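Local structure of shikimate dehydrogenase-like protein HI_0607 (Haemophilus influenzae, 1NPY) at residues L116-S127 and S141-N152; L171-N181 and L196-D204. The protein catalyses the NADP(+)-dependent oxidation of shikimate to 3-dehydroshikimate in vitro, though so weakly that shikimate may not be its biological substrate. All coordinates share one frame; numbering follows the deposited sequence.

Interaction 1 of 2, residues L116-S127 and S141-N152; sequences LNKNAKVIVHGS and SGFEKLKIYARN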
# COMPACT_ATOMS: atom_id res chain seq x y z
N LEU A 116 -2.90 -6.58 -16.21
CA LEU A 116 -3.42 -5.33 -16.75
C LEU A 116 -2.57 -5.00 -17.96
O LEU A 116 -1.36 -5.22 -17.96
CB LEU A 116 -3.33 -4.19 -15.73
CG LEU A 116 -4.12 -4.50 -14.46
CD1 LEU A 116 -4.21 -3.28 -13.58
CD2 LEU A 116 -5.54 -5.02 -14.74
N ASN A 117 -3.23 -4.45 -18.97
CA ASN A 117 -2.68 -4.19 -20.31
C ASN A 117 -2.01 -2.81 -20.32
O ASN A 117 -2.70 -1.80 -20.18
CB ASN A 117 -3.90 -4.18 -21.23
CG ASN A 117 -3.56 -3.92 -22.69
OD1 ASN A 117 -4.46 -3.95 -23.53
ND2 ASN A 117 -2.29 -3.70 -22.99
N LYS A 118 -0.68 -2.76 -20.44
CA LYS A 118 0.03 -1.49 -20.42
C LYS A 118 -0.39 -0.51 -21.52
O LYS A 118 -0.08 0.68 -21.43
CB LYS A 118 1.55 -1.68 -20.46
CG LYS A 118 2.08 -2.22 -21.79
CD LYS A 118 3.59 -2.34 -21.82
CE LYS A 118 4.12 -2.55 -23.24
NZ LYS A 118 3.54 -1.70 -24.34
N ASN A 119 -1.09 -0.98 -22.54
CA ASN A 119 -1.59 -0.10 -23.59
C ASN A 119 -2.93 0.54 -23.24
O ASN A 119 -3.44 1.40 -23.97
CB ASN A 119 -1.72 -0.89 -24.89
CG ASN A 119 -0.37 -1.34 -25.40
OD1 ASN A 119 0.56 -0.53 -25.44
ND2 ASN A 119 -0.25 -2.61 -25.77
N ALA A 120 -3.53 0.11 -22.14
CA ALA A 120 -4.82 0.64 -21.72
C ALA A 120 -4.69 2.03 -21.12
O ALA A 120 -3.67 2.36 -20.51
CB ALA A 120 -5.43 -0.31 -20.71
N LYS A 121 -5.76 2.81 -21.23
CA LYS A 121 -5.86 4.15 -20.66
C LYS A 121 -6.27 4.06 -19.19
O LYS A 121 -7.23 3.35 -18.85
CB LYS A 121 -6.87 4.98 -21.43
CG LYS A 121 -6.41 5.43 -22.82
CD LYS A 121 -7.56 5.91 -23.69
CE LYS A 121 -8.25 7.11 -23.07
NZ LYS A 121 -9.21 7.81 -23.97
N VAL A 122 -5.46 4.68 -18.34
CA VAL A 122 -5.68 4.68 -16.89
C VAL A 122 -6.09 6.08 -16.41
O VAL A 122 -5.52 7.07 -16.85
CB VAL A 122 -4.39 4.29 -16.14
CG1 VAL A 122 -4.63 4.20 -14.63
CG2 VAL A 122 -3.89 2.95 -16.68
N ILE A 123 -7.06 6.17 -15.50
CA ILE A 123 -7.30 7.39 -14.73
C ILE A 123 -7.21 7.09 -13.25
O ILE A 123 -7.86 6.16 -12.77
CB ILE A 123 -8.66 8.04 -15.08
CG1 ILE A 123 -8.68 8.49 -16.54
CG2 ILE A 123 -8.95 9.20 -14.12
CD1 ILE A 123 -10.02 9.18 -16.88
N VAL A 124 -6.34 7.82 -12.55
CA VAL A 124 -6.22 7.78 -11.11
C VAL A 124 -6.97 8.97 -10.49
O VAL A 124 -6.69 10.12 -10.83
CB VAL A 124 -4.74 7.83 -10.66
CG1 VAL A 124 -4.64 7.88 -9.16
CG2 VAL A 124 -3.95 6.62 -11.19
N HIS A 125 -7.97 8.70 -9.66
CA HIS A 125 -8.67 9.74 -8.92
C HIS A 125 -8.00 9.87 -7.56
O HIS A 125 -8.09 8.99 -6.71
CB HIS A 125 -10.15 9.37 -8.78
CG HIS A 125 -11.02 10.47 -8.24
ND1 HIS A 125 -12.38 10.31 -8.05
CD2 HIS A 125 -10.75 11.76 -7.94
CE1 HIS A 125 -12.90 11.44 -7.63
NE2 HIS A 125 -11.93 12.34 -7.54
N GLY A 126 -7.34 11.00 -7.36
CA GLY A 126 -6.74 11.35 -6.08
C GLY A 126 -5.29 11.75 -6.25
O GLY A 126 -4.67 11.47 -7.28
N SER A 127 -4.75 12.45 -5.26
CA SER A 127 -3.39 12.97 -5.34
C SER A 127 -2.61 12.71 -4.07
O SER A 127 -1.48 13.17 -3.95
CB SER A 127 -3.37 14.46 -5.69
OG SER A 127 -3.95 15.23 -4.65
N SER A 141 5.72 -0.04 -14.68
CA SER A 141 5.19 -1.20 -15.37
C SER A 141 4.96 -0.95 -16.86
O SER A 141 4.34 -1.79 -17.54
CB SER A 141 3.88 -1.62 -14.70
OG SER A 141 4.13 -2.07 -13.37
N GLY A 142 5.31 0.24 -17.34
CA GLY A 142 5.30 0.54 -18.76
C GLY A 142 4.04 1.19 -19.29
O GLY A 142 3.82 1.23 -20.51
N PHE A 143 3.21 1.71 -18.40
CA PHE A 143 1.97 2.36 -18.83
C PHE A 143 2.31 3.79 -19.17
O PHE A 143 2.88 4.52 -18.35
CB PHE A 143 0.90 2.35 -17.72
CG PHE A 143 0.27 1.01 -17.50
CD1 PHE A 143 -1.09 0.85 -17.69
CD2 PHE A 143 1.01 -0.07 -17.04
CE1 PHE A 143 -1.68 -0.39 -17.48
CE2 PHE A 143 0.43 -1.33 -16.85
CZ PHE A 143 -0.93 -1.47 -17.03
N GLU A 144 2.00 4.17 -20.41
CA GLU A 144 2.24 5.54 -20.84
C GLU A 144 0.95 6.36 -20.86
O GLU A 144 1.03 7.59 -20.91
CB GLU A 144 2.97 5.54 -22.19
CG GLU A 144 4.33 4.87 -22.16
CD GLU A 144 5.38 5.59 -21.32
OE1 GLU A 144 6.56 5.18 -21.40
OE2 GLU A 144 5.09 6.54 -20.54
N LYS A 145 -0.22 5.74 -20.77
CA LYS A 145 -1.44 6.50 -20.95
C LYS A 145 -2.18 6.56 -19.62
O LYS A 145 -3.01 5.70 -19.34
CB LYS A 145 -2.30 5.89 -22.05
CG LYS A 145 -1.57 6.03 -23.38
CD LYS A 145 -2.43 5.94 -24.62
CE LYS A 145 -1.53 5.67 -25.83
NZ LYS A 145 -0.08 5.98 -25.58
N LEU A 146 -1.83 7.56 -18.82
CA LEU A 146 -2.41 7.73 -17.49
C LEU A 146 -2.67 9.20 -17.20
O LEU A 146 -1.89 10.09 -17.55
CB LEU A 146 -1.48 7.11 -16.43
CG LEU A 146 -1.99 7.04 -14.99
CD1 LEU A 146 -1.34 5.85 -14.28
CD2 LEU A 146 -1.76 8.30 -14.17
N LYS A 147 -3.83 9.47 -16.61
CA LYS A 147 -4.18 10.84 -16.25
C LYS A 147 -4.50 10.84 -14.75
O LYS A 147 -5.10 9.89 -14.25
CB LYS A 147 -5.37 11.33 -17.07
CG LYS A 147 -5.11 11.33 -18.56
CD LYS A 147 -6.36 11.74 -19.34
CE LYS A 147 -6.23 11.47 -20.82
NZ LYS A 147 -7.51 11.67 -21.55
N ILE A 148 -4.12 11.91 -14.08
CA ILE A 148 -4.40 12.09 -12.66
C ILE A 148 -5.55 13.08 -12.58
O ILE A 148 -5.42 14.21 -13.07
CB ILE A 148 -3.16 12.56 -11.89
CG1 ILE A 148 -2.16 11.41 -11.74
CG2 ILE A 148 -3.55 12.98 -10.47
CD1 ILE A 148 -0.93 11.49 -12.60
N TYR A 149 -6.67 12.62 -12.06
CA TYR A 149 -7.86 13.42 -11.78
C TYR A 149 -7.92 13.74 -10.29
O TYR A 149 -8.04 12.86 -9.45
CB TYR A 149 -9.08 12.58 -12.18
CG TYR A 149 -10.44 13.12 -11.78
CD1 TYR A 149 -10.73 14.47 -11.90
CD2 TYR A 149 -11.43 12.25 -11.33
CE1 TYR A 149 -11.99 14.95 -11.54
CE2 TYR A 149 -12.68 12.73 -10.96
CZ TYR A 149 -12.95 14.07 -11.07
OH TYR A 149 -14.19 14.55 -10.73
N ALA A 150 -7.81 15.01 -9.92
CA ALA A 150 -7.76 15.30 -8.50
C ALA A 150 -8.21 16.73 -8.24
O ALA A 150 -8.04 17.59 -9.09
CB ALA A 150 -6.35 15.13 -7.95
N ARG A 151 -8.77 16.92 -7.06
CA ARG A 151 -9.22 18.25 -6.68
C ARG A 151 -8.09 19.17 -6.22
O ARG A 151 -8.23 20.39 -6.37
CB ARG A 151 -10.36 18.14 -5.67
CG ARG A 151 -9.97 17.54 -4.34
CD ARG A 151 -11.13 17.49 -3.36
NE ARG A 151 -10.79 16.65 -2.22
CZ ARG A 151 -10.00 17.01 -1.21
NH1 ARG A 151 -9.49 18.24 -1.15
NH2 ARG A 151 -9.76 16.15 -0.22
N ASN A 152 -7.00 18.65 -5.67
CA ASN A 152 -5.81 19.43 -5.37
C ASN A 152 -5.00 19.64 -6.65
O ASN A 152 -4.24 18.76 -7.07
CB ASN A 152 -4.93 18.77 -4.30
CG ASN A 152 -3.87 19.71 -3.72
OD1 ASN A 152 -3.72 19.79 -2.50
ND2 ASN A 152 -3.14 20.43 -4.58
O HOH W 1 -1.01 3.01 -20.49
O HOH W 2 1.51 2.53 -22.75
O HOH W 3 -6.61 15.86 -4.47
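The rings of His-125 and Tyr-149 swing anti to their own backbone N, with chi1 of -170° and 171°, which sends both the same way off neighbouring strands, side by side in an offset stack. Their centroids lie 4.2 Å apart with the planes at 25°, and Tyr-149 CE2 sits over the centre of the imidazole, whose ND1 is hydrogen-bonded to Ala-197 O. Strands 122-125 and 146-149 pair in parallel through five backbone bonds, the N-H groups of Val-122, Val-124 and Gly-126 reaching carbonyls of segment 141-152 and those of Lys-147 and Tyr-149 reaching back: Val-122 N to Lys-145 O (2.8 Å) starts the series, and Gly-126 N to Tyr-149 O (2.9 Å) ends it. With helix 131-140 they form the beta-alpha-beta crossover of a Rossmann fold, in which Gly-126 and Ser-127 probably bind NADP(+). The opposite face is aliphatic, Val-122 CG1 meeting Leu-146 CD1 at 3.7 Å under helix 131-140. Before the strands, Lys-118 CA stands over the centre of the Phe-143 ring face, 3.4 Å from its centroid, a CH-pi contact. Val-122 CG2 touches Phe-143 CD1 at 3.6 Å. Past the strand ends, a water 2.7 Å from Ser-127 OG also accepts from Asn-152 N.

Interaction 2 of 2, residues L171-N181 and L196-D204; sequences LENQQADILVN and LAFPKAFID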
# COMPACT_ATOMS: atom_id res chain seq x y z
N LEU A 171 -13.68 15.01 -15.42
CA LEU A 171 -13.84 13.85 -16.30
C LEU A 171 -14.55 14.07 -17.64
O LEU A 171 -14.72 13.13 -18.41
CB LEU A 171 -14.54 12.74 -15.53
CG LEU A 171 -13.72 12.21 -14.35
CD1 LEU A 171 -14.60 11.28 -13.53
CD2 LEU A 171 -12.46 11.51 -14.83
N GLU A 172 -14.91 15.31 -17.97
CA GLU A 172 -15.63 15.60 -19.21
C GLU A 172 -14.81 15.17 -20.43
O GLU A 172 -13.62 15.47 -20.51
CB GLU A 172 -15.99 17.08 -19.35
CG GLU A 172 -16.34 17.85 -18.08
CD GLU A 172 -17.34 17.13 -17.18
OE1 GLU A 172 -18.53 17.06 -17.56
OE2 GLU A 172 -16.94 16.65 -16.09
N ASN A 173 -15.45 14.46 -21.36
CA ASN A 173 -14.86 14.01 -22.64
C ASN A 173 -13.89 12.85 -22.52
O ASN A 173 -13.34 12.38 -23.52
CB ASN A 173 -14.11 15.12 -23.39
CG ASN A 173 -15.00 16.23 -23.89
OD1 ASN A 173 -14.50 17.26 -24.36
ND2 ASN A 173 -16.32 16.04 -23.82
N GLN A 174 -13.65 12.40 -21.29
CA GLN A 174 -12.57 11.46 -21.03
C GLN A 174 -13.17 10.06 -21.11
O GLN A 174 -14.31 9.85 -20.70
CB GLN A 174 -11.97 11.68 -19.64
CG GLN A 174 -11.40 13.07 -19.41
CD GLN A 174 -10.19 13.36 -20.28
OE1 GLN A 174 -9.47 12.44 -20.67
NE2 GLN A 174 -9.97 14.63 -20.58
N GLN A 175 -12.39 9.15 -21.67
CA GLN A 175 -12.66 7.72 -21.57
C GLN A 175 -11.42 7.08 -20.95
O GLN A 175 -10.33 7.64 -21.00
CB GLN A 175 -12.98 7.12 -22.94
CG GLN A 175 -11.82 6.54 -23.74
CD GLN A 175 -11.88 5.03 -23.85
OE1 GLN A 175 -12.76 4.50 -24.54
NE2 GLN A 175 -11.00 4.33 -23.14
N ALA A 176 -11.60 5.91 -20.35
CA ALA A 176 -10.51 5.18 -19.72
C ALA A 176 -10.90 3.71 -19.51
O ALA A 176 -12.07 3.38 -19.32
CB ALA A 176 -10.13 5.84 -18.42
N ASP A 177 -9.91 2.83 -19.57
CA ASP A 177 -10.11 1.40 -19.39
C ASP A 177 -9.95 0.93 -17.96
O ASP A 177 -10.56 -0.05 -17.54
CB ASP A 177 -9.09 0.68 -20.26
CG ASP A 177 -9.20 1.12 -21.69
OD1 ASP A 177 -10.31 0.96 -22.22
OD2 ASP A 177 -8.27 1.66 -22.32
N ILE A 178 -9.06 1.60 -17.22
CA ILE A 178 -8.70 1.25 -15.86
C ILE A 178 -8.95 2.48 -14.99
O ILE A 178 -8.32 3.53 -15.16
CB ILE A 178 -7.24 0.79 -15.76
CG1 ILE A 178 -7.00 -0.46 -16.62
CG2 ILE A 178 -6.85 0.47 -14.34
CD1 ILE A 178 -5.52 -0.86 -16.78
N LEU A 179 -9.87 2.34 -14.04
CA LEU A 179 -10.18 3.39 -13.09
C LEU A 179 -9.64 3.04 -11.71
O LEU A 179 -9.91 1.97 -11.18
CB LEU A 179 -11.69 3.57 -12.97
CG LEU A 179 -12.38 3.71 -14.33
CD1 LEU A 179 -13.88 3.82 -14.07
CD2 LEU A 179 -11.90 4.94 -15.07
N VAL A 180 -8.81 3.92 -11.16
CA VAL A 180 -8.21 3.67 -9.86
C VAL A 180 -8.64 4.76 -8.89
O VAL A 180 -8.45 5.95 -9.15
CB VAL A 180 -6.66 3.63 -9.89
CG1 VAL A 180 -6.10 3.11 -8.60
CG2 VAL A 180 -6.12 2.86 -11.08
N ASN A 181 -9.17 4.36 -7.74
CA ASN A 181 -9.53 5.32 -6.71
C ASN A 181 -8.46 5.29 -5.61
O ASN A 181 -8.19 4.23 -5.02
CB ASN A 181 -10.87 5.01 -6.05
CG ASN A 181 -11.16 5.97 -4.91
OD1 ASN A 181 -11.10 7.18 -5.11
ND2 ASN A 181 -11.48 5.46 -3.74
N LEU A 196 -19.79 7.64 -4.99
CA LEU A 196 -19.02 6.96 -6.04
C LEU A 196 -17.70 7.65 -6.34
O LEU A 196 -17.66 8.85 -6.61
CB LEU A 196 -19.81 7.00 -7.36
CG LEU A 196 -21.01 6.06 -7.45
CD1 LEU A 196 -21.85 6.46 -8.65
CD2 LEU A 196 -20.60 4.61 -7.54
N ALA A 197 -16.63 6.87 -6.43
CA ALA A 197 -15.32 7.40 -6.74
C ALA A 197 -15.19 7.78 -8.21
O ALA A 197 -14.39 8.65 -8.55
CB ALA A 197 -14.25 6.41 -6.30
N PHE A 198 -16.01 7.18 -9.06
CA PHE A 198 -16.16 7.54 -10.47
C PHE A 198 -17.66 7.46 -10.80
O PHE A 198 -18.38 6.64 -10.22
CB PHE A 198 -15.41 6.57 -11.41
CG PHE A 198 -13.91 6.67 -11.34
CD1 PHE A 198 -13.22 7.45 -12.23
CD2 PHE A 198 -13.20 6.00 -10.35
CE1 PHE A 198 -11.84 7.58 -12.16
CE2 PHE A 198 -11.83 6.10 -10.29
CZ PHE A 198 -11.14 6.90 -11.18
N PRO A 199 -18.13 8.27 -11.75
CA PRO A 199 -19.51 8.17 -12.23
C PRO A 199 -19.87 6.82 -12.87
O PRO A 199 -19.04 6.17 -13.51
CB PRO A 199 -19.62 9.30 -13.27
CG PRO A 199 -18.50 10.28 -12.93
CD PRO A 199 -17.41 9.41 -12.36
N LYS A 200 -21.12 6.41 -12.72
CA LYS A 200 -21.57 5.15 -13.34
C LYS A 200 -21.24 5.06 -14.82
O LYS A 200 -20.75 4.04 -15.31
CB LYS A 200 -23.07 4.94 -13.11
CG LYS A 200 -23.41 4.68 -11.65
CD LYS A 200 -24.86 4.26 -11.41
CE LYS A 200 -25.78 5.46 -11.49
NZ LYS A 200 -25.61 6.39 -10.33
N ALA A 201 -21.46 6.14 -15.56
CA ALA A 201 -21.21 6.13 -17.01
C ALA A 201 -19.75 5.82 -17.31
O ALA A 201 -19.41 5.19 -18.32
CB ALA A 201 -21.59 7.48 -17.60
N PHE A 202 -18.87 6.31 -16.44
CA PHE A 202 -17.46 6.03 -16.59
C PHE A 202 -17.10 4.57 -16.31
O PHE A 202 -16.36 3.93 -17.06
CB PHE A 202 -16.71 6.95 -15.63
CG PHE A 202 -15.61 7.68 -16.28
CD1 PHE A 202 -15.87 8.82 -17.01
CD2 PHE A 202 -14.31 7.21 -16.19
CE1 PHE A 202 -14.84 9.51 -17.63
CE2 PHE A 202 -13.29 7.87 -16.82
CZ PHE A 202 -13.55 9.03 -17.54
N ILE A 203 -17.63 4.05 -15.21
CA ILE A 203 -17.44 2.65 -14.84
C ILE A 203 -17.99 1.74 -15.93
O ILE A 203 -17.36 0.74 -16.26
CB ILE A 203 -18.12 2.34 -13.48
CG1 ILE A 203 -17.59 3.30 -12.41
CG2 ILE A 203 -17.96 0.86 -13.13
CD1 ILE A 203 -18.34 3.36 -11.10
N ASP A 204 -19.13 2.09 -16.51
CA ASP A 204 -19.74 1.27 -17.57
C ASP A 204 -18.78 1.08 -18.74
O ASP A 204 -18.81 0.04 -19.41
CB ASP A 204 -20.99 1.94 -18.14
CG ASP A 204 -22.21 1.89 -17.24
OD1 ASP A 204 -22.28 1.07 -16.31
OD2 ASP A 204 -23.19 2.65 -17.44
O HOH W 4 -14.38 4.92 -18.60
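Leu-179 meets two phenylalanines of segment 196-204 with different atoms. Its CB lies 3.7 Å from the centroid of the Phe-198 ring and 12° off the normal, a CH-pi contact over the face, while its CD2 reaches Phe-202 CD2 (3.5 Å) in the plane of that ring, at the edge. This is the packing of a parallel Rossmann-type sheet against a crossover helix: strand 178-181 and helix 200-205 belong to one beta-alpha-beta unit. Leu-179 CD1 leads to the helix backbone at Ile-203 CA.

Around the Phe-202 ring the type II turn 171-174 closes in. Leu-171 CD2 meets Phe-202 CZ at 3.8 Å, while CD1 sits above the ring face and touches Pro-199 CD at 3.6 Å; Gln-174 CB comes to the edge in plane. The chi1 of Phe-202, -129°, falls away from the staggered positions, and the ring is buried among these groups. Val-180 O lies near the plane of the Phe-198 ring, at its edge. Asn-181 holds its amide beside Ala-197 CB, 3.4 Å from Asn-181 CG; Thr-183 OG1 and Asp-211 OD1 fix this amide by hydrogen bonds to OD1 and ND2. Phe-221 of helix 220-227 meets the Phe-198 ring, and Ile-123 of strand 122-125 touches both phenylalanines. No direct hydrogen bond crosses the contact, but one water donates to both Ala-176 O (2.9 Å) and Phe-202 O (2.7 Å).

Interaction 1 closes before interaction 2 opens along the chain, and their centres lie about 11 Å apart on the same six-stranded parallel sheet. Strand 122-125 is the shared neighbour: it has strand 146-149 on one side and strand 178-181 on the other. The first contact is strand pairing within the sheet, the second the packing of helix 200-205 and the loop before it against the sheet. They meet directly where Tyr-149 CE2 packs on Leu-171 CD1 at 3.5 Å. The side chain of Asn-181 comes to about 6 Å, nearest atoms, from Gly-126; interaction 1 includes residues of the probable NADP(+) site and interaction 2 lies close to it.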